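Local coordinates for cytokinin riboside 5'-monophosphate phosphoribohydrolase (Streptomyces coelicolor, PDB 5ZI9), which belongs to the SLOG clan of Rossmann-like alpha/beta proteins and is present here as an assembly of six copies, at residues B[151-155]-B[156-160]; B[16-20]-B[21-25]; B[218-222]-B[223-227]; B[141-144]-B[145-149]. All coordinates share one frame; numbering follows the deposited sequence.

Contact 1 of 4, residues B[151-155]-B[156-160]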
loop_
_atom_site.group_PDB
_atom_site.type_symbol
_atom_site.label_atom_id
_atom_site.label_comp_id
_atom_site.label_asym_id
_atom_site.label_seq_id
_atom_site.Cartn_x
_atom_site.Cartn_y
_atom_site.Cartn_z
ATOM N N LEU B 151 -19.899 1.237 -13.261
ATOM C CA LEU B 151 -18.435 1.325 -13.353
ATOM C C LEU B 151 -17.987 0.638 -14.567
ATOM O O LEU B 151 -18.551 -0.372 -14.919
ATOM C CB LEU B 151 -17.731 0.587 -12.255
ATOM C CG LEU B 151 -17.872 1.113 -10.850
ATOM C CD1 LEU B 151 -18.861 0.170 -10.151
ATOM C CD2 LEU B 151 -16.480 1.175 -10.186
ATOM N N ASN B 152 -16.896 1.133 -15.134
ATOM C CA ASN B 152 -16.171 0.477 -16.209
ATOM C C ASN B 152 -14.828 0.045 -15.687
ATOM O O ASN B 152 -13.938 0.886 -15.443
ATOM C CB ASN B 152 -15.930 1.470 -17.309
ATOM C CG ASN B 152 -17.194 1.895 -17.968
ATOM O OD1 ASN B 152 -17.809 1.090 -18.649
ATOM N ND2 ASN B 152 -17.592 3.146 -17.762
ATOM N N PHE B 153 -14.686 -1.257 -15.504
ATOM C CA PHE B 153 -13.428 -1.830 -15.031
ATOM C C PHE B 153 -12.487 -1.978 -16.183
ATOM O O PHE B 153 -12.920 -2.253 -17.313
ATOM C CB PHE B 153 -13.628 -3.233 -14.416
ATOM C CG PHE B 153 -14.341 -3.200 -13.126
ATOM C CD1 PHE B 153 -15.723 -3.161 -13.096
ATOM C CD2 PHE B 153 -13.623 -3.170 -11.927
ATOM C CE1 PHE B 153 -16.394 -3.110 -11.892
ATOM C CE2 PHE B 153 -14.277 -3.103 -10.709
ATOM C CZ PHE B 153 -15.681 -3.062 -10.698
ATOM N N ARG B 154 -11.196 -1.857 -15.891
ATOM C CA ARG B 154 -10.212 -2.204 -16.897
ATOM C C ARG B 154 -9.479 -3.514 -16.674
ATOM O O ARG B 154 -8.958 -4.108 -17.637
ATOM C CB ARG B 154 -9.322 -1.009 -17.251
ATOM C CG ARG B 154 -8.464 -0.479 -16.159
ATOM C CD ARG B 154 -8.565 1.027 -16.029
ATOM N NE ARG B 154 -8.793 1.314 -14.615
ATOM C CZ ARG B 154 -8.374 2.387 -13.950
ATOM N NH1 ARG B 154 -8.698 2.507 -12.653
ATOM N NH2 ARG B 154 -7.652 3.344 -14.550
ATOM N N TYR B 155 -9.552 -4.045 -15.464
ATOM C CA TYR B 155 -9.040 -5.378 -15.205
ATOM C C TYR B 155 -10.148 -6.420 -15.032
ATOM O O TYR B 155 -10.854 -6.437 -14.041
ATOM C CB TYR B 155 -8.132 -5.367 -13.993
ATOM C CG TYR B 155 -7.047 -4.346 -14.121
ATOM C CD1 TYR B 155 -5.977 -4.548 -14.967
ATOM C CD2 TYR B 155 -7.119 -3.152 -13.413
ATOM C CE1 TYR B 155 -5.002 -3.593 -15.098
ATOM C CE2 TYR B 155 -6.141 -2.188 -13.533
ATOM C CZ TYR B 155 -5.085 -2.415 -14.380
ATOM O OH TYR B 155 -4.109 -1.461 -14.531
ATOM N N PHE B 156 -10.251 -7.289 -16.025
ATOM C CA PHE B 156 -11.131 -8.453 -16.071
ATOM C C PHE B 156 -11.317 -9.190 -14.746
ATOM O O PHE B 156 -12.429 -9.513 -14.325
ATOM C CB PHE B 156 -10.528 -9.420 -17.089
ATOM C CG PHE B 156 -11.501 -10.410 -17.640
ATOM C CD1 PHE B 156 -12.516 -10.008 -18.564
ATOM C CD2 PHE B 156 -11.413 -11.769 -17.292
ATOM C CE1 PHE B 156 -13.421 -10.935 -19.103
ATOM C CE2 PHE B 156 -12.331 -12.697 -17.834
ATOM C CZ PHE B 156 -13.322 -12.279 -18.732
ATOM N N PHE B 157 -10.193 -9.435 -14.092
ATOM C CA PHE B 157 -10.109 -10.281 -12.918
ATOM C C PHE B 157 -10.491 -9.561 -11.671
ATOM O O PHE B 157 -10.859 -10.161 -10.696
ATOM C CB PHE B 157 -8.723 -10.852 -12.854
ATOM C CG PHE B 157 -8.459 -11.755 -14.015
ATOM C CD1 PHE B 157 -8.822 -13.108 -13.943
ATOM C CD2 PHE B 157 -7.956 -11.257 -15.241
ATOM C CE1 PHE B 157 -8.615 -13.953 -15.021
ATOM C CE2 PHE B 157 -7.775 -12.104 -16.320
ATOM C CZ PHE B 157 -8.091 -13.451 -16.196
ATOM N N VAL B 158 -10.440 -8.252 -11.719
ATOM C CA VAL B 158 -11.031 -7.455 -10.672
ATOM C C VAL B 158 -12.540 -7.546 -10.816
ATOM O O VAL B 158 -13.227 -7.843 -9.857
ATOM C CB VAL B 158 -10.559 -5.999 -10.720
ATOM C CG1 VAL B 158 -11.236 -5.209 -9.627
ATOM C CG2 VAL B 158 -9.047 -5.950 -10.506
ATOM N N ARG B 159 -13.051 -7.330 -12.019
ATOM C CA ARG B 159 -14.495 -7.397 -12.204
ATOM C C ARG B 159 -15.087 -8.747 -11.821
ATOM O O ARG B 159 -16.155 -8.795 -11.230
ATOM C CB ARG B 159 -14.918 -7.055 -13.616
ATOM C CG ARG B 159 -16.430 -6.917 -13.733
ATOM C CD ARG B 159 -16.871 -6.513 -15.116
ATOM N NE ARG B 159 -16.776 -7.620 -16.061
ATOM C CZ ARG B 159 -17.478 -7.719 -17.173
ATOM N NH1 ARG B 159 -17.315 -8.771 -17.930
ATOM N NH2 ARG B 159 -18.348 -6.780 -17.549
ATOM N N LYS B 160 -14.399 -9.832 -12.140
ATOM C CA LYS B 160 -14.884 -11.201 -11.802
ATOM C C LYS B 160 -15.203 -11.398 -10.342
ATOM O O LYS B 160 -16.133 -12.097 -9.986
ATOM C CB LYS B 160 -13.814 -12.228 -12.152
ATOM C CG LYS B 160 -14.014 -12.839 -13.489
ATOM C CD LYS B 160 -12.843 -13.749 -13.761
ATOM C CE LYS B 160 -13.087 -14.739 -14.895
ATOM N NZ LYS B 160 -14.344 -14.565 -15.682
#

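Contact 2 of 4, residues B[16-20]-B[21-25]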
loop_
_atom_site.group_PDB
_atom_site.type_symbol
_atom_site.label_atom_id
_atom_site.label_comp_id
_atom_site.label_asym_id
_atom_site.label_seq_id
_atom_site.Cartn_x
_atom_site.Cartn_y
_atom_site.Cartn_z
ATOM N N GLN B 16 16.956 20.717 10.104
ATOM C CA GLN B 16 15.662 20.530 9.427
ATOM C C GLN B 16 14.947 19.401 10.133
ATOM O O GLN B 16 15.538 18.338 10.356
ATOM C CB GLN B 16 15.813 20.176 7.934
ATOM C CG GLN B 16 15.959 21.348 6.964
ATOM C CD GLN B 16 16.075 20.920 5.478
ATOM O OE1 GLN B 16 16.968 20.111 5.090
ATOM N NE2 GLN B 16 15.171 21.475 4.627
ATOM N N ARG B 17 13.679 19.621 10.472
ATOM C CA ARG B 17 12.809 18.563 10.985
ATOM C C ARG B 17 11.664 18.329 10.024
ATOM O O ARG B 17 10.781 19.143 9.902
ATOM C CB ARG B 17 12.293 18.938 12.348
ATOM C CG ARG B 17 13.274 18.560 13.417
ATOM C CD ARG B 17 12.853 19.126 14.738
ATOM N NE ARG B 17 14.011 19.588 15.478
ATOM C CZ ARG B 17 14.064 19.719 16.799
ATOM N NH1 ARG B 17 13.017 19.410 17.553
ATOM N NH2 ARG B 17 15.184 20.156 17.373
ATOM N N LEU B 18 11.719 17.221 9.308
ATOM C CA LEU B 18 10.781 16.929 8.263
ATOM C C LEU B 18 10.212 15.605 8.701
ATOM O O LEU B 18 10.787 14.553 8.436
ATOM C CB LEU B 18 11.483 16.833 6.894
ATOM C CG LEU B 18 12.548 17.874 6.513
ATOM C CD1 LEU B 18 13.383 17.432 5.304
ATOM C CD2 LEU B 18 11.929 19.240 6.238
ATOM N N GLY B 19 9.107 15.671 9.414
ATOM C CA GLY B 19 8.449 14.493 9.884
ATOM C C GLY B 19 9.296 13.792 10.906
ATOM O O GLY B 19 9.747 14.414 11.861
ATOM N N PRO B 20 9.535 12.494 10.715
ATOM C CA PRO B 20 10.364 11.770 11.667
ATOM C C PRO B 20 11.850 11.932 11.415
ATOM O O PRO B 20 12.622 11.458 12.233
ATOM C CB PRO B 20 9.938 10.330 11.483
ATOM C CG PRO B 20 9.490 10.278 10.070
ATOM C CD PRO B 20 8.919 11.606 9.725
ATOM N N VAL B 21 12.227 12.639 10.347
ATOM C CA VAL B 21 13.603 12.776 9.900
ATOM C C VAL B 21 14.291 14.029 10.493
ATOM O O VAL B 21 13.696 15.087 10.549
ATOM C CB VAL B 21 13.648 12.821 8.360
ATOM C CG1 VAL B 21 15.079 12.669 7.845
ATOM C CG2 VAL B 21 12.823 11.695 7.793
ATOM N N LEU B 22 15.546 13.894 10.926
ATOM C CA LEU B 22 16.374 15.014 11.415
ATOM C C LEU B 22 17.557 15.218 10.475
ATOM O O LEU B 22 18.286 14.299 10.186
ATOM C CB LEU B 22 16.939 14.686 12.777
ATOM C CG LEU B 22 17.122 15.748 13.856
ATOM C CD1 LEU B 22 18.340 15.446 14.720
ATOM C CD2 LEU B 22 17.244 17.152 13.311
ATOM N N ARG B 23 17.753 16.432 9.981
ATOM C CA ARG B 23 18.954 16.736 9.200
ATOM C C ARG B 23 19.651 17.924 9.799
ATOM O O ARG B 23 19.021 18.973 10.067
ATOM C CB ARG B 23 18.579 17.025 7.778
ATOM C CG ARG B 23 17.973 15.831 7.100
ATOM C CD ARG B 23 17.576 16.205 5.708
ATOM N NE ARG B 23 18.127 15.185 4.850
ATOM C CZ ARG B 23 17.429 14.216 4.280
ATOM N NH1 ARG B 23 16.086 14.137 4.397
ATOM N NH2 ARG B 23 18.073 13.356 3.533
ATOM N N ARG B 24 20.944 17.749 10.055
ATOM C CA ARG B 24 21.773 18.828 10.586
ATOM C C ARG B 24 22.982 19.075 9.725
ATOM O O ARG B 24 23.514 18.151 9.062
ATOM C CB ARG B 24 22.241 18.471 11.979
ATOM C CG ARG B 24 21.235 18.737 13.048
ATOM C CD ARG B 24 21.785 18.269 14.366
ATOM N NE ARG B 24 20.838 18.338 15.482
ATOM C CZ ARG B 24 20.792 17.477 16.501
ATOM N NH1 ARG B 24 21.587 16.407 16.602
ATOM N NH2 ARG B 24 19.918 17.687 17.451
ATOM N N ARG B 25 23.443 20.319 9.762
ATOM C CA ARG B 25 24.696 20.723 9.086
ATOM C C ARG B 25 24.825 20.247 7.652
ATOM O O ARG B 25 23.993 20.559 6.854
ATOM C CB ARG B 25 25.899 20.306 9.920
ATOM C CG ARG B 25 25.798 20.798 11.350
ATOM C CD ARG B 25 26.929 20.285 12.229
ATOM N NE ARG B 25 26.456 20.046 13.592
ATOM C CZ ARG B 25 25.888 18.934 14.031
ATOM N NH1 ARG B 25 25.509 18.855 15.275
ATOM N NH2 ARG B 25 25.681 17.891 13.256
#

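Contact 3 of 4, residues B[218-222]-B[223-227]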
loop_
_atom_site.group_PDB
_atom_site.type_symbol
_atom_site.label_atom_id
_atom_site.label_comp_id
_atom_site.label_asym_id
_atom_site.label_seq_id
_atom_site.Cartn_x
_atom_site.Cartn_y
_atom_site.Cartn_z
ATOM N N THR B 218 -21.182 -37.337 -20.993
ATOM C CA THR B 218 -19.707 -37.425 -21.030
ATOM C C THR B 218 -19.034 -37.195 -19.679
ATOM O O THR B 218 -18.354 -38.103 -19.238
ATOM C CB THR B 218 -19.139 -36.486 -22.072
ATOM O OG1 THR B 218 -19.775 -36.780 -23.321
ATOM C CG2 THR B 218 -17.645 -36.665 -22.211
ATOM N N LEU B 219 -19.213 -36.049 -19.012
ATOM C CA LEU B 219 -18.447 -35.789 -17.763
ATOM C C LEU B 219 -18.794 -36.736 -16.595
ATOM O O LEU B 219 -17.903 -37.365 -15.990
ATOM C CB LEU B 219 -18.614 -34.369 -17.184
ATOM C CG LEU B 219 -18.319 -33.036 -17.826
ATOM C CD1 LEU B 219 -17.562 -32.174 -16.834
ATOM C CD2 LEU B 219 -17.553 -33.162 -19.117
ATOM N N VAL B 220 -20.074 -36.775 -16.239
ATOM C CA VAL B 220 -20.524 -37.590 -15.118
ATOM C C VAL B 220 -20.315 -39.086 -15.439
ATOM O O VAL B 220 -19.853 -39.869 -14.597
ATOM C CB VAL B 220 -21.994 -37.302 -14.790
ATOM C CG1 VAL B 220 -22.486 -38.228 -13.701
ATOM C CG2 VAL B 220 -22.144 -35.853 -14.332
ATOM N N ALA B 221 -20.624 -39.443 -16.677
ATOM C CA ALA B 221 -20.538 -40.796 -17.119
ATOM C C ALA B 221 -19.103 -41.328 -17.093
ATOM O O ALA B 221 -18.917 -42.532 -17.034
ATOM C CB ALA B 221 -21.101 -40.889 -18.518
ATOM N N GLN B 222 -18.092 -40.451 -17.164
ATOM C CA GLN B 222 -16.680 -40.885 -17.140
ATOM C C GLN B 222 -15.983 -40.579 -15.834
ATOM O O GLN B 222 -14.769 -40.783 -15.743
ATOM C CB GLN B 222 -15.901 -40.292 -18.304
ATOM C CG GLN B 222 -16.470 -40.648 -19.674
ATOM C CD GLN B 222 -15.622 -40.122 -20.812
ATOM O OE1 GLN B 222 -14.503 -39.641 -20.586
ATOM N NE2 GLN B 222 -16.130 -40.229 -22.051
ATOM N N GLY B 223 -16.717 -40.102 -14.824
ATOM C CA GLY B 223 -16.123 -39.835 -13.509
ATOM C C GLY B 223 -15.488 -38.477 -13.260
ATOM O O GLY B 223 -14.916 -38.298 -12.204
ATOM N N LYS B 224 -15.628 -37.516 -14.188
ATOM C CA LYS B 224 -15.022 -36.175 -14.051
ATOM C C LYS B 224 -15.861 -35.301 -13.140
ATOM O O LYS B 224 -15.354 -34.408 -12.472
ATOM C CB LYS B 224 -14.864 -35.465 -15.388
ATOM C CG LYS B 224 -14.446 -36.360 -16.554
ATOM C CD LYS B 224 -13.054 -36.963 -16.448
ATOM C CE LYS B 224 -12.443 -37.233 -17.836
ATOM N NZ LYS B 224 -12.548 -38.635 -18.351
ATOM N N ALA B 225 -17.160 -35.549 -13.131
ATOM C CA ALA B 225 -18.072 -34.951 -12.152
ATOM C C ALA B 225 -18.936 -36.061 -11.545
ATOM O O ALA B 225 -19.011 -37.194 -12.072
ATOM C CB ALA B 225 -18.944 -33.905 -12.823
ATOM N N ALA B 226 -19.586 -35.724 -10.435
ATOM C CA ALA B 226 -20.560 -36.607 -9.796
ATOM C C ALA B 226 -21.950 -36.218 -10.285
ATOM O O ALA B 226 -22.165 -35.072 -10.705
ATOM C CB ALA B 226 -20.461 -36.466 -8.282
ATOM N N GLU B 227 -22.908 -37.138 -10.220
ATOM C CA GLU B 227 -24.296 -36.770 -10.570
ATOM C C GLU B 227 -24.852 -35.643 -9.669
ATOM O O GLU B 227 -25.528 -34.747 -10.154
ATOM C CB GLU B 227 -25.231 -37.963 -10.525
ATOM C CG GLU B 227 -26.516 -37.722 -11.294
ATOM C CD GLU B 227 -26.391 -38.024 -12.778
ATOM O OE1 GLU B 227 -25.995 -39.158 -13.150
ATOM O OE2 GLU B 227 -26.713 -37.134 -13.583
#

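Contact 4 of 4, residues B[141-144]-B[145-149]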
loop_
_atom_site.group_PDB
_atom_site.type_symbol
_atom_site.label_atom_id
_atom_site.label_comp_id
_atom_site.label_asym_id
_atom_site.label_seq_id
_atom_site.Cartn_x
_atom_site.Cartn_y
_atom_site.Cartn_z
ATOM N N GLN B 141 -18.323 0.905 -26.992
ATOM C CA GLN B 141 -19.531 0.358 -26.391
ATOM C C GLN B 141 -19.624 0.913 -24.973
ATOM O O GLN B 141 -18.755 0.633 -24.162
ATOM C CB GLN B 141 -19.516 -1.191 -26.382
ATOM C CG GLN B 141 -20.905 -1.844 -26.385
ATOM C CD GLN B 141 -20.877 -3.263 -25.833
ATOM O OE1 GLN B 141 -20.927 -3.458 -24.616
ATOM N NE2 GLN B 141 -20.800 -4.257 -26.720
ATOM N N GLY B 142 -20.641 1.740 -24.709
ATOM C CA GLY B 142 -20.902 2.325 -23.383
ATOM C C GLY B 142 -21.845 1.454 -22.577
ATOM O O GLY B 142 -22.426 0.490 -23.082
ATOM N N LEU B 143 -21.972 1.776 -21.305
ATOM C CA LEU B 143 -22.916 1.104 -20.424
ATOM C C LEU B 143 -24.318 1.348 -20.959
ATOM O O LEU B 143 -24.558 2.377 -21.582
ATOM C CB LEU B 143 -22.854 1.669 -19.005
ATOM C CG LEU B 143 -21.595 1.447 -18.186
ATOM C CD1 LEU B 143 -21.756 2.156 -16.853
ATOM C CD2 LEU B 143 -21.362 -0.047 -17.963
ATOM N N ASN B 144 -25.237 0.417 -20.699
ATOM C CA ASN B 144 -26.561 0.455 -21.274
ATOM C C ASN B 144 -27.398 1.498 -20.524
ATOM O O ASN B 144 -27.066 1.878 -19.379
ATOM C CB ASN B 144 -27.217 -0.951 -21.338
ATOM C CG ASN B 144 -27.644 -1.499 -19.970
ATOM O OD1 ASN B 144 -28.377 -0.854 -19.195
ATOM N ND2 ASN B 144 -27.192 -2.712 -19.675
ATOM N N PRO B 145 -28.470 1.987 -21.176
ATOM C CA PRO B 145 -29.235 3.150 -20.683
ATOM C C PRO B 145 -29.997 2.905 -19.412
ATOM O O PRO B 145 -30.357 3.870 -18.731
ATOM C CB PRO B 145 -30.188 3.465 -21.806
ATOM C CG PRO B 145 -30.107 2.296 -22.770
ATOM C CD PRO B 145 -28.805 1.632 -22.572
ATOM N N TYR B 146 -30.199 1.640 -19.047
ATOM C CA TYR B 146 -30.871 1.331 -17.774
ATOM C C TYR B 146 -29.924 1.005 -16.657
ATOM O O TYR B 146 -30.369 0.505 -15.618
ATOM C CB TYR B 146 -31.902 0.218 -17.948
ATOM C CG TYR B 146 -32.631 0.369 -19.257
ATOM C CD1 TYR B 146 -33.710 1.274 -19.390
ATOM C CD2 TYR B 146 -32.221 -0.374 -20.392
ATOM C CE1 TYR B 146 -34.379 1.410 -20.606
ATOM C CE2 TYR B 146 -32.894 -0.246 -21.614
ATOM C CZ TYR B 146 -33.966 0.651 -21.720
ATOM O OH TYR B 146 -34.620 0.787 -22.929
ATOM N N VAL B 147 -28.639 1.288 -16.839
ATOM C CA VAL B 147 -27.700 1.127 -15.719
ATOM C C VAL B 147 -27.785 2.315 -14.790
ATOM O O VAL B 147 -27.678 3.435 -15.235
ATOM C CB VAL B 147 -26.245 0.943 -16.186
ATOM C CG1 VAL B 147 -25.243 1.189 -15.048
ATOM C CG2 VAL B 147 -26.069 -0.460 -16.753
ATOM N N ASP B 148 -27.930 2.073 -13.500
ATOM C CA ASP B 148 -27.951 3.171 -12.534
ATOM C C ASP B 148 -26.634 3.356 -11.734
ATOM O O ASP B 148 -26.056 4.429 -11.743
ATOM C CB ASP B 148 -29.148 3.013 -11.611
ATOM C CG ASP B 148 -29.710 4.314 -11.215
ATOM O OD1 ASP B 148 -30.444 4.903 -12.060
ATOM O OD2 ASP B 148 -29.382 4.748 -10.089
ATOM N N ILE B 149 -26.179 2.329 -11.035
ATOM C CA ILE B 149 -24.836 2.337 -10.463
ATOM C C ILE B 149 -23.899 1.723 -11.506
ATOM O O ILE B 149 -23.965 0.506 -11.764
ATOM C CB ILE B 149 -24.808 1.573 -9.144
ATOM C CG1 ILE B 149 -25.722 2.282 -8.131
ATOM C CG2 ILE B 149 -23.404 1.505 -8.590
ATOM C CD1 ILE B 149 -26.077 1.432 -6.928
#

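Contact 1 of 4, residues B[151-155]-B[156-160]
F153 lays one face of its ring against the start of the R159 side chain: R159 CB stands 4.3 Å from the ring centroid and 26° off the normal, a CH-pi contact. R159 CG continues past the rim, 3.9 Å from F153 CD1. Because R159 runs anti from its backbone N (chi1 -171°) and bends only at chi3, its aliphatic part stays by the ring while its guanidinium, at NH2, goes on to the carbonyl O of L133. V158 meets the same ring obliquely, CG1 lying 3.9 Å from F153 CE2, and its other methyl, CG2, is 3.7 Å from Y155 CB. At the first turn of helix 156-165, Y155 O accepts R159 N and, weakly, V158 N. R159 N to Y155 O is 3.1 Å and nearly straight at 165°; the V158 bond is bent. Y155 is the N-cap residue, and F156 N donates to D34 OD2 of the second subunit. Strand 149-153 thus passes into the helix through a buried, mainly apolar corner, where the N-cap carbonyl has one good and one weak bond and one nitrogen of the arginine's end, NH2, is held by a carbonyl of strand 130-135.

Contact 2 of 4, residues B[16-20]-B[21-25]
Strands 15-18 and 21-24 run antiparallel, their segment axes 5.0 Å apart at 163°, joined by a type II' turn from L18 to V21. G19 takes the positive phi of this turn and P20 follows it, giving a tight two-residue hairpin. The pair Q16 and R23 is joined by two reciprocal hydrogen bonds, Q16 N to R23 O at 2.7 Å and R23 N to Q16 O at 2.9 Å. L18 and V21 form the other hydrogen-bonded pair, V21 N lying 3.1 Å from L18 O. R17 faces L22 as the intervening non-hydrogen-bonded pair, and L22 CA makes a CA-H...O contact with Q16 O. Q16, L18, V21 and R23 share one face. There Q16 starts beside its backbone N (chi1 -86°) and stays extended beyond CG, whereas R23 bends at chi3; the two chains cross obliquely, amide and guanidinium planes 60° apart, with Q16 OE1 4.0 Å from R23 CD. Q29 N donates to OE1, and R23 NE donates to Q27 O. On the other face, R17 CG is 4.2 Å from L22 CD2, and both R17 and R24 form salt bridges with E15. Far from the body of its chain, the hairpin is extended at L22 by an antiparallel strand of the fifth subunit, with P20 resting on E63 of helix 50-67 in both the fifth and the sixth subunits.

Contact 3 of 4, residues B[218-222]-B[223-227]
The carboxamide of Q222 is met in its own plane by K224: K224 NZ sits on a lone pair of Q222 OE1 at 3.1 Å, with a C=O...N angle of 145°. The other flat group, the E227 carboxylate, comes up to V220 with its side chain at about a right angle to the valine, E227 OE1 3.7 Å from V220 CG1, while E227 OE2 forms a salt bridge with R216. The lysine chain folds at chi2 (-66°) and chi4, which brings NZ back to Q222; the same NZ also forms a salt bridge with E89 of the third subunit, whose Y207 packs on L219, Q222 and K224. Apolar contact is modest: V220 CG2 touches A225 CB at 4.0 Å, and V220 CA points its hydrogen at A225 O, 3.4 Å away. Along the backbone, L219 O receives K224 N at 2.9 Å and, weakly, A225 N at 3.5 Å. V220 O receives G223 N at 3.2 Å, closing a type I turn from V220 to G223. With the positive phi of G223 (87°) placing it as the C-prime residue, these bonds, K224 N to L219 O and G223 N to V220 O, define a Schellman motif that terminates helix 205-220 and turns the chain into the loop leading to strand 234-236.

Contact 4 of 4, residues B[141-144]-B[145-149]
P145 follows N144 as the second residue of a type I beta turn running to V147, combined with an Asx turn on N144 that a weak bond closes, in the loop between strands 130-135 and 149-153. Its ring is bound directly to the N144 carbonyl, and P145 CG lies over one face of the Y146 ring toward its rim. Y146 next gives its backbone N to N144 OD1 at 3.1 Å; the angle at hydrogen, 129°, marks the bond as weak. N144 can offer that oxygen because its CG lies between the backbone N and the carbonyl carbon (chi1 72°), which curls the amide over the turn. V147 closes the turn, V147 N lying 3.0 Å from N144 O with an angle of 160°. Its side chain points back at the first segment: V147 CG2 reaches N144 OD1 at 3.4 Å, the two side chains crossing at about a right angle. D148 and I149 then pair through their backbones with S130, as I149 begins strand 149-153. On the other branch of the amide, N144 ND2 is bonded to G112 O and N120 OD1, holding the group's rotation. Away from that amide, L143 CD1 packs at 4.0 Å against V147 CG1.

Overall arrangement
Contact 1 is the buried one; contact 4 lies at the surface, and contacts 2 and 3 are partly buried. Contacts 4 and 1 serve the same element, leading into and out of strand 149-153, and they touch where N152 OD1 meets L143 CD2 at 3.8 Å. Contacts 2 and 3 lie on opposite sides of the chain's centre, their own centres about 69 Å apart. Chemistry follows place: aromatic and aliphatic groups dominate contact 1, polar turn bonds contact 4, a helix-ending backbone pattern contact 3, and a ladder with arginines contact 2. Contacts 1 and 3 both meet the third subunit, and contact 1 also meets R17 and L18 of the second subunit's hairpin.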